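Local coordinates for CHAD domain protein (Streptomyces chartreusis, PDB 6RN5), which probably binds polyphosphate and also binds copper ions, as a phosin built on the all-helical CHAD fold, at residues 23-28 against 217-222. Residues are numbered along the deposited sequence; the frame is centred on the assembly and turned at random.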
loop_
_atom_site.group_PDB
_atom_site.type_symbol
_atom_site.label_atom_id
_atom_site.label_comp_id
_atom_site.label_asym_id
_atom_site.label_seq_id
_atom_site.Cartn_x
_atom_site.Cartn_y
_atom_site.Cartn_z
ATOM N N THR A 23 -12.211 -1.275 -48.729
ATOM C CA THR A 23 -11.192 -1.613 -47.749
ATOM C C THR A 23 -11.864 -2.207 -46.517
ATOM O O THR A 23 -11.400 -3.214 -45.981
ATOM C CB THR A 23 -10.360 -0.389 -47.314
ATOM O OG1 THR A 23 -9.973 0.345 -48.466
ATOM C CG2 THR A 23 -9.064 -0.798 -46.547
ATOM N N LEU A 24 -12.951 -1.571 -46.096
ATOM C CA LEU A 24 -13.737 -2.009 -44.950
ATOM C C LEU A 24 -14.270 -3.424 -45.181
ATOM O O LEU A 24 -14.220 -4.224 -44.270
ATOM C CB LEU A 24 -14.918 -1.068 -44.716
ATOM C CG LEU A 24 -16.030 -1.492 -43.776
ATOM C CD1 LEU A 24 -15.466 -1.718 -42.385
ATOM C CD2 LEU A 24 -17.109 -0.404 -43.743
ATOM N N ALA A 25 -14.819 -3.696 -46.372
ATOM C CA ALA A 25 -15.338 -5.006 -46.721
ATOM C C ALA A 25 -14.221 -6.043 -46.673
ATOM O O ALA A 25 -14.441 -7.158 -46.194
ATOM C CB ALA A 25 -15.958 -5.003 -48.096
ATOM N N GLY A 26 -13.056 -5.681 -47.178
ATOM C CA GLY A 26 -11.895 -6.608 -47.191
ATOM C C GLY A 26 -11.534 -6.977 -45.758
ATOM O O GLY A 26 -11.265 -8.135 -45.463
ATOM N N TYR A 27 -11.555 -6.002 -44.851
ATOM C CA TYR A 27 -11.205 -6.255 -43.454
ATOM C C TYR A 27 -12.222 -7.177 -42.785
ATOM O O TYR A 27 -11.814 -8.169 -42.133
ATOM C CB TYR A 27 -11.055 -4.954 -42.678
ATOM C CG TYR A 27 -10.617 -5.119 -41.248
ATOM C CD1 TYR A 27 -9.314 -5.541 -40.924
ATOM C CD2 TYR A 27 -11.520 -4.885 -40.198
ATOM C CE1 TYR A 27 -8.933 -5.700 -39.576
ATOM C CE2 TYR A 27 -11.151 -5.049 -38.864
ATOM C CZ TYR A 27 -9.863 -5.451 -38.562
ATOM O OH TYR A 27 -9.519 -5.569 -37.231
ATOM N N LEU A 28 -13.525 -6.892 -42.985
ATOM C CA LEU A 28 -14.582 -7.730 -42.466
ATOM C C LEU A 28 -14.516 -9.174 -43.000
ATOM O O LEU A 28 -14.623 -10.119 -42.217
ATOM C CB LEU A 28 -15.980 -7.126 -42.720
ATOM C CG LEU A 28 -16.308 -5.904 -41.842
ATOM C CD1 LEU A 28 -17.548 -5.170 -42.321
ATOM C CD2 LEU A 28 -16.466 -6.312 -40.375
ATOM N N VAL A 217 -20.448 -8.577 -47.723
ATOM C CA VAL A 217 -20.537 -7.530 -46.719
ATOM C C VAL A 217 -21.695 -6.607 -47.098
ATOM O O VAL A 217 -21.699 -6.084 -48.191
ATOM C CB VAL A 217 -19.237 -6.753 -46.715
ATOM C CG1 VAL A 217 -19.258 -5.686 -45.646
ATOM C CG2 VAL A 217 -18.042 -7.719 -46.545
ATOM N N PRO A 218 -22.659 -6.377 -46.199
ATOM C CA PRO A 218 -23.794 -5.482 -46.537
ATOM C C PRO A 218 -23.475 -4.002 -46.423
ATOM O O PRO A 218 -23.964 -3.305 -45.524
ATOM C CB PRO A 218 -24.873 -5.906 -45.527
ATOM C CG PRO A 218 -24.081 -6.369 -44.342
ATOM C CD PRO A 218 -22.861 -7.040 -44.892
ATOM N N LEU A 219 -22.611 -3.536 -47.319
ATOM C CA LEU A 219 -22.317 -2.118 -47.438
ATOM C C LEU A 219 -23.541 -1.331 -47.835
ATOM O O LEU A 219 -24.281 -1.754 -48.704
ATOM C CB LEU A 219 -21.255 -1.900 -48.505
ATOM C CG LEU A 219 -19.836 -2.446 -48.204
ATOM C CD1 LEU A 219 -18.901 -2.191 -49.364
ATOM C CD2 LEU A 219 -19.220 -1.899 -46.921
ATOM N N THR A 220 -23.735 -0.146 -47.270
ATOM C CA THR A 220 -24.797 0.766 -47.775
ATOM C C THR A 220 -24.477 1.226 -49.212
ATOM O O THR A 220 -23.332 1.137 -49.636
ATOM C CB THR A 220 -24.946 2.039 -46.906
ATOM O OG1 THR A 220 -23.693 2.738 -46.866
ATOM C CG2 THR A 220 -25.383 1.682 -45.521
ATOM N N PRO A 221 -25.474 1.769 -49.951
ATOM C CA PRO A 221 -25.213 2.137 -51.357
ATOM C C PRO A 221 -23.983 3.006 -51.595
ATOM O O PRO A 221 -23.219 2.743 -52.506
ATOM C CB PRO A 221 -26.493 2.900 -51.766
ATOM C CG PRO A 221 -27.566 2.317 -50.913
ATOM C CD PRO A 221 -26.905 1.932 -49.604
ATOM N N ALA A 222 -23.781 4.015 -50.763
ATOM C CA ALA A 222 -22.706 4.988 -50.981
ATOM C C ALA A 222 -21.343 4.509 -50.483
ATOM O O ALA A 222 -20.337 5.167 -50.757
ATOM C CB ALA A 222 -23.064 6.315 -50.301
#
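With CG1 anti to its backbone N (chi1 -178°) and CG2 beside that N, V217 spreads its two methyls against the helix: CG1 goes to L28 and CG2 to A25. L24 likewise has its CG trans to the backbone N (chi1 167°), which, with chi2 at 61°, turns its CD2 methyl toward L219. The middle of the contact is A25. Its small CB lets the loop come close, so that the CA atoms of A25 and V217 lie 5.8 Å apart. CG2 of V217 rests 3.8 Å from CB of A25 and also lies against the carbonyl O of A25. A turn further along the helix, L28 crosses V217 at about a right angle, CD1 of L28 lying 3.8 Å from CG1 of V217. The beta-branch suits V217 here, since it offers two methyls to two helix residues without a long, flexible chain; an alanine in its place would probably open a gap beside CB of A25 and CD1 of L28. L219 needs more length: the side chains of L219 and L24 slide past each other in opposite directions, with their CD2 atoms 4.1 Å apart, while CD1 of L219 makes a looser contact with CB of A25. Between the two apolar residues P218 centres an inverse gamma turn, closed by L219 N bonding to V217 O at 2.8 Å. The contact fastens the loop joining helices 201-213 and 229-244 to the N-terminal part of helix 21-42, while L24 and L28 also reach T72 of helix 56-75, and backbone bonds tie P218 and T220 to D81 and L79, just beyond that helix.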